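Local coordinates for regulatory protein SWI6 (Saccharomyces cerevisiae, PDB 1SW6), which serves as the shared subunit of the SBF and MBF complexes that drive cell-cycle-dependent transcription in yeast, seen here as its ankyrin-repeat domain, at residues Y189-E197 with D260-W270; L276-L287 with V299-A307. All blocks are in the same frame, centred on the assembly; numbering follows the deposited sequence.

Contact 1: residues Y189-E197 with D260-W270; sequences YLYPCLILE and DSILENLDLKW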
loop_
_atom_site.group_PDB
_atom_site.type_symbol
_atom_site.label_atom_id
_atom_site.label_comp_id
_atom_site.label_asym_id
_atom_site.label_seq_id
_atom_site.Cartn_x
_atom_site.Cartn_y
_atom_site.Cartn_z
ATOM N N TYR A 189 0.208 -11.482 20.594
ATOM C CA TYR A 189 1.316 -11.969 19.772
ATOM C C TYR A 189 2.325 -10.897 19.345
ATOM O O TYR A 189 3.463 -11.235 19.006
ATOM C CB TYR A 189 0.791 -12.672 18.517
ATOM C CG TYR A 189 0.111 -13.983 18.800
ATOM C CD1 TYR A 189 -1.172 -14.020 19.347
ATOM C CD2 TYR A 189 0.766 -15.194 18.563
ATOM C CE1 TYR A 189 -1.791 -15.229 19.655
ATOM C CE2 TYR A 189 0.160 -16.411 18.867
ATOM C CZ TYR A 189 -1.120 -16.420 19.414
ATOM O OH TYR A 189 -1.724 -17.620 19.724
ATOM N N LEU A 190 1.937 -9.621 19.366
ATOM C CA LEU A 190 2.871 -8.571 18.933
ATOM C C LEU A 190 3.303 -7.548 19.983
ATOM O O LEU A 190 3.941 -6.561 19.636
ATOM C CB LEU A 190 2.314 -7.816 17.707
ATOM C CG LEU A 190 1.930 -8.592 16.432
ATOM C CD1 LEU A 190 1.734 -7.609 15.273
ATOM C CD2 LEU A 190 3.024 -9.592 16.058
ATOM N N TYR A 191 2.983 -7.789 21.257
ATOM C CA TYR A 191 3.366 -6.863 22.328
ATOM C C TYR A 191 4.862 -6.532 22.356
ATOM O O TYR A 191 5.245 -5.441 22.786
ATOM C CB TYR A 191 2.929 -7.410 23.701
ATOM C CG TYR A 191 3.667 -8.655 24.147
ATOM C CD1 TYR A 191 4.955 -8.577 24.678
ATOM C CD2 TYR A 191 3.096 -9.909 23.992
ATOM C CE1 TYR A 191 5.660 -9.730 25.036
ATOM C CE2 TYR A 191 3.783 -11.063 24.343
ATOM C CZ TYR A 191 5.065 -10.971 24.863
ATOM O OH TYR A 191 5.742 -12.128 25.202
ATOM N N PRO A 192 5.734 -7.463 21.910
ATOM C CA PRO A 192 7.154 -7.097 21.952
ATOM C C PRO A 192 7.445 -5.833 21.142
ATOM O O PRO A 192 8.385 -5.113 21.446
ATOM C CB PRO A 192 7.848 -8.328 21.368
ATOM C CG PRO A 192 6.937 -9.461 21.793
ATOM C CD PRO A 192 5.568 -8.883 21.535
ATOM N N CYS A 193 6.635 -5.565 20.116
ATOM C CA CYS A 193 6.821 -4.380 19.278
ATOM C C CYS A 193 6.509 -3.083 20.022
ATOM O O CYS A 193 6.962 -2.014 19.630
ATOM C CB CYS A 193 5.927 -4.453 18.032
ATOM S SG CYS A 193 6.173 -5.908 16.979
ATOM N N LEU A 194 5.729 -3.175 21.091
ATOM C CA LEU A 194 5.368 -1.989 21.861
ATOM C C LEU A 194 6.576 -1.214 22.376
ATOM O O LEU A 194 6.476 -0.021 22.641
ATOM C CB LEU A 194 4.495 -2.375 23.054
ATOM C CG LEU A 194 3.123 -2.933 22.713
ATOM C CD1 LEU A 194 2.432 -3.405 23.986
ATOM C CD2 LEU A 194 2.306 -1.843 22.015
ATOM N N ILE A 195 7.718 -1.877 22.528
ATOM C CA ILE A 195 8.892 -1.171 23.034
ATOM C C ILE A 195 9.784 -0.608 21.933
ATOM O O ILE A 195 10.820 -0.007 22.215
ATOM C CB ILE A 195 9.751 -2.076 23.940
ATOM C CG1 ILE A 195 10.497 -3.111 23.097
ATOM C CG2 ILE A 195 8.861 -2.747 24.984
ATOM C CD1 ILE A 195 11.573 -3.843 23.862
ATOM N N LEU A 196 9.364 -0.773 20.682
ATOM C CA LEU A 196 10.139 -0.301 19.541
ATOM C C LEU A 196 9.810 1.118 19.042
ATOM O O LEU A 196 8.647 1.518 18.990
ATOM C CB LEU A 196 9.966 -1.284 18.375
ATOM C CG LEU A 196 10.227 -2.766 18.650
ATOM C CD1 LEU A 196 9.906 -3.606 17.400
ATOM C CD2 LEU A 196 11.683 -2.939 19.058
ATOM N N GLU A 197 10.849 1.868 18.669
ATOM C CA GLU A 197 10.693 3.211 18.105
ATOM C C GLU A 197 11.289 3.143 16.698
ATOM O O GLU A 197 12.215 2.374 16.455
ATOM C CB GLU A 197 11.446 4.265 18.930
ATOM C CG GLU A 197 12.950 4.053 19.025
ATOM C CD GLU A 197 13.640 5.122 19.862
ATOM O OE1 GLU A 197 14.885 5.095 19.969
ATOM O OE2 GLU A 197 12.939 5.994 20.414
ATOM N N ASP A 260 8.730 -14.205 30.310
ATOM C CA ASP A 260 9.162 -13.172 29.365
ATOM C C ASP A 260 9.595 -11.914 30.122
ATOM O O ASP A 260 8.798 -11.313 30.841
ATOM C CB ASP A 260 8.011 -12.823 28.405
ATOM C CG ASP A 260 8.468 -12.007 27.191
ATOM O OD1 ASP A 260 9.219 -11.025 27.360
ATOM O OD2 ASP A 260 8.064 -12.345 26.061
ATOM N N SER A 261 10.856 -11.521 29.963
ATOM C CA SER A 261 11.355 -10.324 30.631
ATOM C C SER A 261 10.557 -9.112 30.180
ATOM O O SER A 261 10.297 -8.209 30.973
ATOM C CB SER A 261 12.839 -10.098 30.328
ATOM O OG SER A 261 13.655 -10.955 31.109
ATOM N N ILE A 262 10.171 -9.090 28.908
ATOM C CA ILE A 262 9.397 -7.973 28.373
ATOM C C ILE A 262 7.978 -7.999 28.903
ATOM O O ILE A 262 7.508 -7.039 29.517
ATOM C CB ILE A 262 9.322 -7.998 26.818
ATOM C CG1 ILE A 262 10.675 -7.605 26.223
ATOM C CG2 ILE A 262 8.235 -7.039 26.324
ATOM C CD1 ILE A 262 10.666 -7.472 24.714
ATOM N N LEU A 263 7.297 -9.109 28.661
ATOM C CA LEU A 263 5.921 -9.246 29.085
ATOM C C LEU A 263 5.777 -8.901 30.565
ATOM O O LEU A 263 4.842 -8.214 30.953
ATOM C CB LEU A 263 5.432 -10.670 28.802
ATOM C CG LEU A 263 3.922 -10.830 28.652
ATOM C CD1 LEU A 263 3.620 -12.215 28.133
ATOM C CD2 LEU A 263 3.236 -10.588 29.976
ATOM N N GLU A 264 6.721 -9.350 31.381
ATOM C CA GLU A 264 6.669 -9.081 32.812
ATOM C C GLU A 264 6.886 -7.609 33.153
ATOM O O GLU A 264 6.131 -7.037 33.935
ATOM C CB GLU A 264 7.706 -9.942 33.550
ATOM C CG GLU A 264 7.169 -11.248 34.156
ATOM C CD GLU A 264 6.286 -12.051 33.203
ATOM O OE1 GLU A 264 5.108 -11.670 33.017
ATOM O OE2 GLU A 264 6.766 -13.064 32.638
ATOM N N ASN A 265 7.904 -6.993 32.561
ATOM C CA ASN A 265 8.205 -5.587 32.845
ATOM C C ASN A 265 7.306 -4.584 32.118
ATOM O O ASN A 265 7.383 -3.382 32.368
ATOM C CB ASN A 265 9.674 -5.278 32.518
ATOM C CG ASN A 265 10.651 -6.043 33.399
ATOM O OD1 ASN A 265 11.849 -5.759 33.406
ATOM N ND2 ASN A 265 10.144 -7.019 34.141
ATOM N N LEU A 266 6.462 -5.071 31.216
ATOM C CA LEU A 266 5.562 -4.189 30.478
ATOM C C LEU A 266 4.265 -3.991 31.265
ATOM O O LEU A 266 3.351 -4.812 31.179
ATOM C CB LEU A 266 5.226 -4.788 29.108
ATOM C CG LEU A 266 5.528 -4.043 27.798
ATOM C CD1 LEU A 266 4.790 -4.767 26.666
ATOM C CD2 LEU A 266 5.078 -2.594 27.859
ATOM N N ASP A 267 4.182 -2.911 32.034
ATOM C CA ASP A 267 2.975 -2.642 32.807
ATOM C C ASP A 267 2.547 -1.180 32.683
ATOM O O ASP A 267 3.149 -0.400 31.940
ATOM C CB ASP A 267 3.179 -3.032 34.281
ATOM C CG ASP A 267 4.346 -2.303 34.928
ATOM O OD1 ASP A 267 4.807 -2.747 36.002
ATOM O OD2 ASP A 267 4.798 -1.286 34.375
ATOM N N LEU A 268 1.500 -0.814 33.410
ATOM C CA LEU A 268 0.980 0.536 33.337
ATOM C C LEU A 268 2.017 1.608 33.661
ATOM O O LEU A 268 2.170 2.581 32.911
ATOM C CB LEU A 268 -0.242 0.678 34.250
ATOM C CG LEU A 268 -0.867 2.080 34.251
ATOM C CD1 LEU A 268 -1.317 2.458 32.844
ATOM C CD2 LEU A 268 -2.040 2.117 35.213
ATOM N N LYS A 269 2.745 1.444 34.762
ATOM C CA LYS A 269 3.729 2.452 35.091
ATOM C C LYS A 269 4.851 2.535 34.038
ATOM O O LYS A 269 5.445 3.605 33.827
ATOM C CB LYS A 269 4.285 2.218 36.500
ATOM C CG LYS A 269 4.901 0.873 36.784
ATOM C CD LYS A 269 5.255 0.827 38.269
ATOM C CE LYS A 269 5.942 -0.460 38.664
ATOM N NZ LYS A 269 5.037 -1.625 38.492
ATOM N N TRP A 270 5.133 1.420 33.366
ATOM C CA TRP A 270 6.168 1.436 32.334
ATOM C C TRP A 270 5.670 2.260 31.155
ATOM O O TRP A 270 6.418 3.049 30.590
ATOM C CB TRP A 270 6.505 0.033 31.825
ATOM C CG TRP A 270 7.707 0.049 30.907
ATOM C CD1 TRP A 270 9.023 -0.076 31.274
ATOM C CD2 TRP A 270 7.711 0.266 29.485
ATOM N NE1 TRP A 270 9.840 0.052 30.173
ATOM C CE2 TRP A 270 9.062 0.260 29.064
ATOM C CE3 TRP A 270 6.705 0.468 28.529
ATOM C CZ2 TRP A 270 9.436 0.442 27.722
ATOM C CZ3 TRP A 270 7.078 0.653 27.186
ATOM C CH2 TRP A 270 8.433 0.638 26.802
#

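Contact 2: residues L276-L287 with V299-A307; sequences LNAQDSNGDTCL and VDALLDYGA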
loop_
_atom_site.group_PDB
_atom_site.type_symbol
_atom_site.label_atom_id
_atom_site.label_comp_id
_atom_site.label_asym_id
_atom_site.label_seq_id
_atom_site.Cartn_x
_atom_site.Cartn_y
_atom_site.Cartn_z
ATOM N N LEU A 276 3.997 7.088 27.080
ATOM C CA LEU A 276 2.997 8.135 27.067
ATOM C C LEU A 276 3.524 9.523 26.760
ATOM O O LEU A 276 2.947 10.220 25.931
ATOM C CB LEU A 276 2.210 8.153 28.383
ATOM C CG LEU A 276 1.092 9.212 28.472
ATOM C CD1 LEU A 276 0.090 9.032 27.330
ATOM C CD2 LEU A 276 0.370 9.102 29.817
ATOM N N ASN A 277 4.612 9.915 27.412
ATOM C CA ASN A 277 5.191 11.243 27.214
ATOM C C ASN A 277 6.535 11.224 26.484
ATOM O O ASN A 277 7.312 12.169 26.596
ATOM C CB ASN A 277 5.354 11.948 28.570
ATOM C CG ASN A 277 4.047 12.025 29.349
ATOM O OD1 ASN A 277 3.067 12.611 28.889
ATOM N ND2 ASN A 277 4.028 11.427 30.534
ATOM N N ALA A 278 6.802 10.158 25.734
ATOM C CA ALA A 278 8.049 10.040 24.983
ATOM C C ALA A 278 8.097 11.062 23.844
ATOM O O ALA A 278 7.078 11.356 23.214
ATOM C CB ALA A 278 8.179 8.631 24.414
ATOM N N GLN A 279 9.284 11.587 23.564
ATOM C CA GLN A 279 9.435 12.572 22.501
ATOM C C GLN A 279 10.107 11.973 21.285
ATOM O O GLN A 279 11.061 11.209 21.418
ATOM C CB GLN A 279 10.259 13.757 23.000
ATOM C CG GLN A 279 9.522 14.646 23.982
ATOM C CD GLN A 279 10.445 15.643 24.655
ATOM O OE1 GLN A 279 11.211 15.284 25.543
ATOM N NE2 GLN A 279 10.384 16.896 24.226
ATOM N N ASP A 280 9.606 12.314 20.100
ATOM C CA ASP A 280 10.192 11.808 18.869
ATOM C C ASP A 280 11.367 12.703 18.493
ATOM O O ASP A 280 11.811 13.514 19.307
ATOM C CB ASP A 280 9.153 11.774 17.737
ATOM C CG ASP A 280 8.721 13.159 17.279
ATOM O OD1 ASP A 280 9.158 14.171 17.866
ATOM O OD2 ASP A 280 7.927 13.233 16.316
ATOM N N SER A 281 11.859 12.564 17.263
ATOM C CA SER A 281 13.006 13.349 16.798
ATOM C C SER A 281 12.786 14.852 16.722
ATOM O O SER A 281 13.751 15.620 16.742
ATOM C CB SER A 281 13.485 12.833 15.442
ATOM O OG SER A 281 14.253 11.655 15.614
ATOM N N ASN A 282 11.529 15.272 16.620
ATOM C CA ASN A 282 11.210 16.695 16.568
ATOM C C ASN A 282 11.015 17.167 18.001
ATOM O O ASN A 282 10.878 18.360 18.266
ATOM C CB ASN A 282 9.928 16.947 15.757
ATOM C CG ASN A 282 10.023 16.422 14.330
ATOM O OD1 ASN A 282 11.100 16.415 13.735
ATOM N ND2 ASN A 282 8.890 15.995 13.770
ATOM N N GLY A 283 11.012 16.213 18.928
ATOM C CA GLY A 283 10.818 16.537 20.331
ATOM C C GLY A 283 9.342 16.584 20.688
ATOM O O GLY A 283 8.973 17.087 21.749
ATOM N N ASP A 284 8.504 16.063 19.796
ATOM C CA ASP A 284 7.055 16.034 19.999
ATOM C C ASP A 284 6.582 14.790 20.730
ATOM O O ASP A 284 7.052 13.677 20.456
ATOM C CB ASP A 284 6.289 16.038 18.669
ATOM C CG ASP A 284 6.311 17.379 17.970
ATOM O OD1 ASP A 284 6.186 18.413 18.660
ATOM O OD2 ASP A 284 6.426 17.389 16.721
ATOM N N THR A 285 5.638 14.983 21.643
ATOM C CA THR A 285 5.037 13.865 22.341
ATOM C C THR A 285 3.819 13.577 21.457
ATOM O O THR A 285 3.455 14.412 20.624
ATOM C CB THR A 285 4.557 14.266 23.727
ATOM O OG1 THR A 285 3.684 15.389 23.615
ATOM C CG2 THR A 285 5.729 14.607 24.620
ATOM N N CYS A 286 3.185 12.418 21.612
ATOM C CA CYS A 286 2.026 12.151 20.779
ATOM C C CYS A 286 0.964 13.212 21.075
ATOM O O CYS A 286 0.208 13.623 20.193
ATOM C CB CYS A 286 1.497 10.722 21.004
ATOM S SG CYS A 286 0.914 10.272 22.660
ATOM N N LEU A 287 0.937 13.694 22.308
ATOM C CA LEU A 287 -0.026 14.725 22.679
ATOM C C LEU A 287 0.197 16.021 21.894
ATOM O O LEU A 287 -0.765 16.679 21.493
ATOM C CB LEU A 287 0.064 15.029 24.178
ATOM C CG LEU A 287 -0.840 16.157 24.667
ATOM C CD1 LEU A 287 -2.308 15.799 24.397
ATOM C CD2 LEU A 287 -0.591 16.404 26.154
ATOM N N VAL A 299 -7.316 14.147 21.854
ATOM C CA VAL A 299 -6.552 15.033 22.730
ATOM C C VAL A 299 -7.039 14.816 24.168
ATOM O O VAL A 299 -6.236 14.662 25.091
ATOM C CB VAL A 299 -6.773 16.518 22.380
ATOM C CG1 VAL A 299 -6.172 17.403 23.477
ATOM C CG2 VAL A 299 -6.158 16.832 21.036
ATOM N N ASP A 300 -8.357 14.813 24.353
ATOM C CA ASP A 300 -8.939 14.612 25.677
ATOM C C ASP A 300 -8.659 13.214 26.213
ATOM O O ASP A 300 -8.378 13.054 27.394
ATOM C CB ASP A 300 -10.448 14.860 25.645
ATOM C CG ASP A 300 -10.798 16.339 25.511
ATOM O OD1 ASP A 300 -12.004 16.648 25.378
ATOM O OD2 ASP A 300 -9.874 17.193 25.538
ATOM N N ALA A 301 -8.737 12.202 25.351
ATOM C CA ALA A 301 -8.466 10.835 25.797
ATOM C C ALA A 301 -7.044 10.757 26.366
ATOM O O ALA A 301 -6.828 10.206 27.450
ATOM C CB ALA A 301 -8.626 9.867 24.648
ATOM N N LEU A 302 -6.081 11.325 25.637
ATOM C CA LEU A 302 -4.687 11.326 26.074
ATOM C C LEU A 302 -4.475 12.115 27.364
ATOM O O LEU A 302 -3.676 11.715 28.216
ATOM C CB LEU A 302 -3.779 11.921 25.000
ATOM C CG LEU A 302 -3.390 11.076 23.794
ATOM C CD1 LEU A 302 -2.596 11.947 22.842
ATOM C CD2 LEU A 302 -2.576 9.855 24.241
ATOM N N LEU A 303 -5.157 13.248 27.486
ATOM C CA LEU A 303 -5.024 14.072 28.676
ATOM C C LEU A 303 -5.555 13.303 29.874
ATOM O O LEU A 303 -4.954 13.331 30.959
ATOM C CB LEU A 303 -5.780 15.397 28.502
ATOM C CG LEU A 303 -5.057 16.452 27.643
ATOM C CD1 LEU A 303 -5.991 17.618 27.364
ATOM C CD2 LEU A 303 -3.792 16.936 28.359
ATOM N N ASP A 304 -6.673 12.606 29.674
ATOM C CA ASP A 304 -7.273 11.830 30.751
ATOM C C ASP A 304 -6.398 10.655 31.178
ATOM O O ASP A 304 -6.560 10.131 32.276
ATOM C CB ASP A 304 -8.661 11.325 30.347
ATOM C CG ASP A 304 -9.693 12.448 30.290
ATOM O OD1 ASP A 304 -9.344 13.599 30.634
ATOM O OD2 ASP A 304 -10.852 12.182 29.904
ATOM N N TYR A 305 -5.476 10.239 30.315
ATOM C CA TYR A 305 -4.590 9.139 30.663
ATOM C C TYR A 305 -3.372 9.722 31.373
ATOM O O TYR A 305 -2.495 8.984 31.838
ATOM C CB TYR A 305 -4.177 8.348 29.416
ATOM C CG TYR A 305 -5.217 7.342 28.914
ATOM C CD1 TYR A 305 -5.538 7.260 27.555
ATOM C CD2 TYR A 305 -5.858 6.460 29.793
ATOM C CE1 TYR A 305 -6.485 6.320 27.075
ATOM C CE2 TYR A 305 -6.794 5.525 29.331
ATOM C CZ TYR A 305 -7.102 5.461 27.966
ATOM O OH TYR A 305 -8.031 4.550 27.502
ATOM N N GLY A 306 -3.326 11.051 31.460
ATOM C CA GLY A 306 -2.225 11.705 32.136
ATOM C C GLY A 306 -1.145 12.331 31.270
ATOM O O GLY A 306 -0.108 12.740 31.798
ATOM N N ALA A 307 -1.363 12.418 29.955
ATOM C CA ALA A 307 -0.363 13.020 29.066
ATOM C C ALA A 307 0.004 14.424 29.556
ATOM O O ALA A 307 -0.868 15.227 29.874
ATOM C CB ALA A 307 -0.886 13.089 27.623
HETATM O O HOH W 1 1.697 10.969 32.661
#

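Contact 1: residues Y189-E197 with D260-W270
The ring of Y191 is held between P192, whose CD lies on one face, and L263, whose CG sits over the opposite face, 4.3 Å from the ring centroid in a CH-pi contact. At the edge, in the ring plane, are I262 CG2 and D260 OD2. The hydroxyl there donates a very short hydrogen bond, 2.5 Å from Y191 OH to D260 OD2, with ring and carboxylate planes turned 64° apart. Y191 CG stands between its own backbone N and carbonyl carbon (chi1 68°), which aims the ring at the start of helix 261-265. D260 is thus engaged at both oxygens: while OD2 takes the phenol, OD1 accepts from L263 N at 3.0 Å, an Asx motif that ties the tyrosine to the first turn of that helix.

Beyond the ring, the remaining side chains meet through apolar contacts. I195 sends its two branches to different partners: CD1 meets I262 CD1 at 3.8 Å, and CG2 reaches W270 CH2 at 3.9 Å, oblique to the indole. L194 crosses L266 at about a right angle, their CD1 atoms 3.8 Å apart. The indole is anchored independently, W270 NE1 donating to L43 O.

Around this buried seam, W231 of helix 218-234 touches both Y191 and L194, L168 of helix 167-173 touches L194, and strand 27-29 brings T29 against Y191 and L263. The contact therefore joins the end of helix 183-190 and the turn after it to the successive helices 261-265 and 268-276 within the ankyrin-repeat domain.

Contact 2: residues L276-L287 with V299-A307
L287 and A307 make the tight centre, with L287 CD2 3.6 Å from A307 CB. With CG anti to the backbone N (chi1 176°), the L287 side chain reaches along helix 296-304: CD2 also meets L303 CD2 at 3.9 Å, while CD1 lies against V299 and L302. L302 slides past L287 in the opposing direction, and both its methyls touch C286 SG, each 3.9 Å away. Just past the end of helix 296-304, L276 CD2 lies 3.5 Å from Y305 O, and L276 CD1 touches L302 and A307 more loosely. I209 of helix 204-212 backs both C286 and L302.

The other side is polar and wetter. A water accepts from N277 ND2 at 3.2 Å and donates to G306 O at 2.7 Å, bridging the two segments, while N277 OD1 takes the backbone N of D308. G306, at positive phi, closes helix 296-304 with a Schellman motif.

Farther out, D280 OD1 receives N282 N and D284 N from opposite faces of its carboxylate, fixing the type I turn of D280 to G283. A beta-hairpin-like loop leading into an antiparallel helix pair is the signature of ankyrin repeats; here it runs from the end of the third repeat into helices 286-293 and 296-304 of the fourth.

Contact 1 closes before contact 2 opens, so the two follow in series along the chain, their centres 18 Å apart and their nearest atoms about 6 Å, without touching. Helix 268-276 connects them: its first turn belongs to 260-270, and L276, near its end, opens 276-287. Helix 218-234 borders both contacts. Contact 1 links the second and third repeats nearer the centre of the chain; contact 2, farther out, spans the junction of the third and fourth. Repeat three is unusually long, about 86 residues against roughly 33 for a typical ankyrin repeat, consistent with an insertion. The contacts thus lie at successive positions along the repeat array, contact 2 nearer its C-terminal end.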